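Local coordinates for protein Baccell_00875 (Bacteroides cellulosilyticus DSM 14838, PDB 5NO8) that is a polysaccharide lyase that probably removes the L-rhamnose caps linked to glucuronic acid on complex arabinogalactan proteins, at residues T146-N151 with V176-M181; T165-G170 with Q213-I218. All blocks are in the same frame, centred on the assembly; numbering follows the deposited sequence.

Contact 1 of 2, residues T146-N151 with V176-M181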
loop_
_atom_site.group_PDB
_atom_site.type_symbol
_atom_site.label_atom_id
_atom_site.label_comp_id
_atom_site.label_asym_id
_atom_site.label_seq_id
_atom_site.Cartn_x
_atom_site.Cartn_y
_atom_site.Cartn_z
ATOM N N THR A 146 -0.754 13.924 13.880
ATOM C CA THR A 146 -0.227 14.598 12.693
ATOM C C THR A 146 -1.241 14.311 11.585
ATOM O O THR A 146 -1.036 13.408 10.753
ATOM C CB THR A 146 1.194 14.128 12.317
ATOM O OG1 THR A 146 1.175 12.718 12.075
ATOM C CG2 THR A 146 2.209 14.480 13.401
ATOM N N PRO A 147 -2.370 15.036 11.594
ATOM C CA PRO A 147 -3.507 14.678 10.733
ATOM C C PRO A 147 -3.309 15.137 9.296
ATOM O O PRO A 147 -4.031 15.992 8.813
ATOM C CB PRO A 147 -4.692 15.353 11.416
ATOM C CG PRO A 147 -4.088 16.533 12.095
ATOM C CD PRO A 147 -2.726 16.094 12.549
ATOM N N PHE A 148 -2.335 14.530 8.625
ATOM C CA PHE A 148 -2.053 14.811 7.200
ATOM C C PHE A 148 -3.320 14.558 6.381
ATOM O O PHE A 148 -4.087 13.610 6.659
ATOM C CB PHE A 148 -0.907 13.948 6.661
ATOM C CG PHE A 148 0.442 14.288 7.218
ATOM C CD1 PHE A 148 1.197 15.318 6.674
ATOM C CD2 PHE A 148 0.977 13.543 8.268
ATOM C CE1 PHE A 148 2.459 15.632 7.180
ATOM C CE2 PHE A 148 2.222 13.859 8.788
ATOM C CZ PHE A 148 2.957 14.899 8.249
ATOM N N ASN A 149 -3.521 15.397 5.357
ATOM C CA ASN A 149 -4.772 15.439 4.581
ATOM C C ASN A 149 -4.764 14.374 3.484
ATOM O O ASN A 149 -4.653 14.685 2.296
ATOM C CB ASN A 149 -4.955 16.869 4.024
ATOM C CG ASN A 149 -6.393 17.211 3.697
ATOM O OD1 ASN A 149 -7.316 16.482 4.020
ATOM N ND2 ASN A 149 -6.580 18.368 3.045
ATOM N N ASP A 150 -4.806 13.116 3.916
ATOM C CA ASP A 150 -4.673 11.947 3.056
ATOM C C ASP A 150 -6.041 11.282 3.030
ATOM O O ASP A 150 -6.419 10.487 3.913
ATOM C CB ASP A 150 -3.591 10.994 3.583
ATOM C CG ASP A 150 -3.251 9.868 2.602
ATOM O OD1 ASP A 150 -4.119 9.472 1.766
ATOM O OD2 ASP A 150 -2.087 9.377 2.652
ATOM N N ASN A 151 -6.825 11.659 2.030
ATOM C CA ASN A 151 -8.168 11.133 1.868
ATOM C C ASN A 151 -8.636 11.396 0.426
ATOM O O ASN A 151 -7.951 12.083 -0.324
ATOM C CB ASN A 151 -9.117 11.728 2.922
ATOM C CG ASN A 151 -8.990 13.226 3.028
ATOM O OD1 ASN A 151 -9.429 13.930 2.126
ATOM N ND2 ASN A 151 -8.363 13.722 4.126
ATOM N N VAL A 176 8.179 11.805 7.318
ATOM C CA VAL A 176 6.993 11.724 6.493
ATOM C C VAL A 176 7.248 12.530 5.211
ATOM O O VAL A 176 7.696 13.682 5.255
ATOM C CB VAL A 176 5.716 12.243 7.185
ATOM C CG1 VAL A 176 4.532 12.050 6.267
ATOM C CG2 VAL A 176 5.443 11.546 8.522
ATOM N N ASN A 177 7.016 11.889 4.070
ATOM C CA ASN A 177 7.087 12.547 2.784
ATOM C C ASN A 177 5.672 12.597 2.244
ATOM O O ASN A 177 5.118 11.571 1.895
ATOM C CB ASN A 177 8.009 11.774 1.864
ATOM C CG ASN A 177 8.198 12.448 0.525
ATOM O OD1 ASN A 177 7.906 13.648 0.375
ATOM N ND2 ASN A 177 8.655 11.689 -0.462
ATOM N N ALA A 178 5.064 13.792 2.237
ATOM C CA ALA A 178 3.716 13.974 1.786
ATOM C C ALA A 178 3.706 14.528 0.373
ATOM O O ALA A 178 4.088 15.662 0.134
ATOM C CB ALA A 178 2.977 14.876 2.742
ATOM N N ILE A 179 3.301 13.678 -0.570
ATOM C CA ILE A 179 3.331 14.004 -1.992
ATOM C C ILE A 179 1.928 14.352 -2.451
ATOM O O ILE A 179 1.015 13.551 -2.338
ATOM C CB ILE A 179 3.897 12.826 -2.806
ATOM C CG1 ILE A 179 5.330 12.491 -2.373
ATOM C CG2 ILE A 179 3.834 13.110 -4.295
ATOM C CD1 ILE A 179 6.346 13.590 -2.556
ATOM N N ARG A 180 1.737 15.571 -2.927
ATOM C CA ARG A 180 0.452 15.967 -3.479
ATOM C C ARG A 180 0.038 14.960 -4.538
ATOM O O ARG A 180 0.861 14.543 -5.359
ATOM C CB ARG A 180 0.524 17.371 -4.088
ATOM C CG ARG A 180 -0.836 17.987 -4.402
ATOM C CD ARG A 180 -0.633 19.192 -5.309
ATOM N NE ARG A 180 0.343 20.134 -4.764
ATOM C CZ ARG A 180 0.083 21.255 -4.091
ATOM N NH1 ARG A 180 -1.153 21.673 -3.868
ATOM N NH2 ARG A 180 1.092 21.976 -3.641
ATOM N N MET A 181 -1.214 14.537 -4.502
ATOM C CA MET A 181 -1.623 13.350 -5.268
ATOM C C MET A 181 -1.482 13.535 -6.789
ATOM O O MET A 181 -1.146 12.582 -7.510
ATOM C CB MET A 181 -3.018 12.871 -4.875
ATOM C CG MET A 181 -3.141 12.453 -3.408
ATOM S SD MET A 181 -4.736 11.740 -3.063
ATOM C CE MET A 181 -4.612 11.391 -1.306
#
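Phe148 and Val176 approach from opposite directions and make the chief apolar contact between the loop that follows strand 137-145 and strand 175-180. CG1 of Val176 lies over one face of the phenyl ring, 4.1 Å from its centroid and 23° off the ring normal, a CH-pi contact displaced toward the rim at CZ and CE2. With chi1 at -177°, Val176 turns CG1 away from its backbone N and onto the ring, whose flat face offers the methyl a broad surface, while CG2 also comes near CE2. Ala178, two residues along on the same side of the strand, brings its CB to 4.3 Å from Phe148 CD1; a larger group there would probably crowd the ring.

The second kind of contact is apolar against polar. The long, unbranched Met181 chain, extended beyond CG, reaches from past the strand's end to the loop, where its methyl CE lies 3.5 Å from Asn151 O and 3.7 Å from Asp150 OD1. Neither is a hydrogen bond. The other oxygen of Asp150, OD2, is engaged elsewhere by Arg215 and the backbone N of Thr165.

Within the loop, Asn151 ND2 donates to Asn149 OD1 at 3.0 Å, while Asn151 OD1 accepts from Arg162 NE. Polar bonds thus fix the loop itself, whereas its contact with 176-181 rests on apolar packing, at the probable cost of leaving Asn151 O buried against the Met181 methyl without a hydrogen-bond donor.

Contact 2 of 2, residues T165-G170 with Q213-I218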
loop_
_atom_site.group_PDB
_atom_site.type_symbol
_atom_site.label_atom_id
_atom_site.label_comp_id
_atom_site.label_asym_id
_atom_site.label_seq_id
_atom_site.Cartn_x
_atom_site.Cartn_y
_atom_site.Cartn_z
ATOM N N THR A 165 0.608 10.269 1.936
ATOM C CA THR A 165 1.473 10.485 3.081
ATOM C C THR A 165 2.358 9.257 3.308
ATOM O O THR A 165 1.875 8.219 3.712
ATOM C CB THR A 165 0.579 10.825 4.280
ATOM O OG1 THR A 165 -0.240 11.958 3.911
ATOM C CG2 THR A 165 1.383 11.210 5.441
ATOM N N HIS A 166 3.636 9.387 3.019
ATOM C CA HIS A 166 4.575 8.264 3.087
ATOM C C HIS A 166 5.271 8.357 4.425
ATOM O O HIS A 166 6.160 9.195 4.615
ATOM C CB HIS A 166 5.532 8.351 1.927
ATOM C CG HIS A 166 4.829 8.232 0.611
ATOM N ND1 HIS A 166 4.091 7.115 0.276
ATOM C CD2 HIS A 166 4.664 9.122 -0.406
ATOM C CE1 HIS A 166 3.523 7.316 -0.908
ATOM N NE2 HIS A 166 3.872 8.512 -1.353
ATOM N N ILE A 167 4.859 7.476 5.330
ATOM C CA ILE A 167 5.337 7.492 6.713
ATOM C C ILE A 167 6.457 6.470 6.849
ATOM O O ILE A 167 6.284 5.335 6.419
ATOM C CB ILE A 167 4.214 7.120 7.682
ATOM C CG1 ILE A 167 3.010 8.044 7.478
ATOM C CG2 ILE A 167 4.709 7.198 9.131
ATOM C CD1 ILE A 167 1.765 7.510 8.140
ATOM N N TRP A 168 7.584 6.882 7.417
ATOM C CA TRP A 168 8.651 5.947 7.764
ATOM C C TRP A 168 8.916 5.995 9.244
ATOM O O TRP A 168 9.400 7.029 9.770
ATOM C CB TRP A 168 9.932 6.170 6.982
ATOM C CG TRP A 168 10.987 5.170 7.329
ATOM C CD1 TRP A 168 12.297 5.433 7.612
ATOM C CD2 TRP A 168 10.821 3.746 7.484
ATOM N NE1 TRP A 168 12.942 4.275 7.933
ATOM C CE2 TRP A 168 12.081 3.224 7.840
ATOM C CE3 TRP A 168 9.742 2.861 7.315
ATOM C CZ2 TRP A 168 12.302 1.854 8.058
ATOM C CZ3 TRP A 168 9.955 1.503 7.565
ATOM C CH2 TRP A 168 11.243 1.022 7.919
ATOM N N LYS A 169 8.633 4.866 9.896
ATOM C CA LYS A 169 8.860 4.692 11.326
ATOM C C LYS A 169 10.332 4.392 11.639
ATOM O O LYS A 169 10.663 3.433 12.333
ATOM C CB LYS A 169 7.924 3.594 11.889
ATOM C CG LYS A 169 8.143 2.207 11.303
ATOM C CD LYS A 169 7.176 1.166 11.874
ATOM C CE LYS A 169 7.583 -0.213 11.360
ATOM N NZ LYS A 169 6.703 -1.292 11.836
ATOM N N GLY A 170 11.219 5.248 11.167
ATOM C CA GLY A 170 12.656 4.977 11.203
ATOM C C GLY A 170 13.395 5.443 12.432
ATOM O O GLY A 170 14.595 5.755 12.344
ATOM N N GLN A 213 -12.856 5.887 1.911
ATOM C CA GLN A 213 -12.564 7.155 1.256
ATOM C C GLN A 213 -11.657 8.089 2.059
ATOM O O GLN A 213 -11.424 9.232 1.662
ATOM C CB GLN A 213 -13.870 7.907 0.947
ATOM C CG GLN A 213 -15.014 7.082 0.382
ATOM C CD GLN A 213 -14.643 6.342 -0.887
ATOM O OE1 GLN A 213 -13.725 6.730 -1.613
ATOM N NE2 GLN A 213 -15.376 5.278 -1.168
ATOM N N THR A 214 -11.140 7.598 3.187
ATOM C CA THR A 214 -10.218 8.366 3.983
ATOM C C THR A 214 -9.212 7.455 4.630
ATOM O O THR A 214 -9.577 6.377 5.029
ATOM C CB THR A 214 -10.941 9.133 5.092
ATOM O OG1 THR A 214 -9.972 9.857 5.848
ATOM C CG2 THR A 214 -11.729 8.224 6.043
ATOM N N ARG A 215 -7.982 7.934 4.770
ATOM C CA ARG A 215 -6.963 7.180 5.455
ATOM C C ARG A 215 -7.149 7.276 6.959
ATOM O O ARG A 215 -6.571 6.497 7.717
ATOM C CB ARG A 215 -5.595 7.650 5.050
ATOM C CG ARG A 215 -4.497 6.668 5.407
ATOM C CD ARG A 215 -3.286 6.913 4.584
ATOM N NE ARG A 215 -2.176 6.080 5.017
ATOM C CZ ARG A 215 -0.923 6.299 4.666
ATOM N NH1 ARG A 215 -0.602 7.331 3.858
ATOM N NH2 ARG A 215 0.026 5.489 5.127
ATOM N N GLY A 216 -7.966 8.228 7.405
ATOM C CA GLY A 216 -8.162 8.467 8.804
ATOM C C GLY A 216 -7.162 9.482 9.342
ATOM O O GLY A 216 -6.585 10.276 8.595
ATOM N N ILE A 217 -7.022 9.482 10.658
ATOM C CA ILE A 217 -6.193 10.440 11.378
ATOM C C ILE A 217 -4.928 9.744 11.848
ATOM O O ILE A 217 -5.008 8.838 12.635
ATOM C CB ILE A 217 -6.915 11.030 12.595
ATOM C CG1 ILE A 217 -8.221 11.736 12.177
ATOM C CG2 ILE A 217 -6.007 11.989 13.373
ATOM C CD1 ILE A 217 -8.067 12.851 11.179
ATOM N N ILE A 218 -3.790 10.220 11.383
ATOM C CA ILE A 218 -2.474 9.629 11.714
ATOM C C ILE A 218 -1.974 10.179 13.052
ATOM O O ILE A 218 -2.050 11.380 13.291
ATOM C CB ILE A 218 -1.458 9.939 10.601
ATOM C CG1 ILE A 218 -1.884 9.231 9.293
ATOM C CG2 ILE A 218 -0.039 9.563 11.016
ATOM C CD1 ILE A 218 -1.402 9.894 8.034
HETATM O O HOH W 1 2.982 5.277 4.505
#
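This is a buried, mixed polar and apolar contact joining the outermost strand 163-168 of the large antiparallel sheet to the turn before strand 217-221 of another sheet and to that strand's start. Arg215 supplies its polar half. With CG anti to the backbone N (chi1 -163°) and the chain extended as far as NE, the guanidinium reaches Thr165, and NH1 donates to Thr165 O at 2.6 Å, in the carbonyl plane and on a lone pair, though the bond is somewhat bent (N-H...O 155°). A water bridges NH2 to Ile167 N, 3.0 Å from each, and donates to Thr165 O, so this carbonyl oxygen takes two bonds. NH1 also forms a salt bridge with Asp150, and NH2 with Asp608. A leucine in place of Arg215 would probably leave both carboxylates without their cationic mate and Thr165 O without its arginine donor.

The apolar half is made tip to tip: the longer branches of Ile218 and Ile167 meet CD1 to CD1 at 4.0 Å, and Thr165 adds its methyl CG2. Behind Arg215, Gly216 N donates to Thr214 OG1, and at Gly216's backbone angles a side chain would press on the preceding carbonyl. That hydroxyl-to-backbone bond two residues on is the signature of an ST turn, here set just before a strand.

Contacts 1 and 2 lie with their centres about 7 Å apart and alternate along the chain. They are tied by a salt bridge of 2.8 Å between Asp150 OD2 and Arg215 NH1. That carboxylate also accepts from Thr165 N, so it braces both the arginine and the strand whose carbonyl the arginine binds. Strands 163-168 and 175-180 are antiparallel neighbours, with His166 N probably bonded to Asn177 O at 2.9 Å. Thr165 touches both segments of contact 1: its CG2 lies 3.4 Å from Val176 CG1, and its OG1 lies 3.5 Å from Phe148 CB. Together they pack the loop 146-151 and the start of strand 217-221 against the edge of the antiparallel sheet.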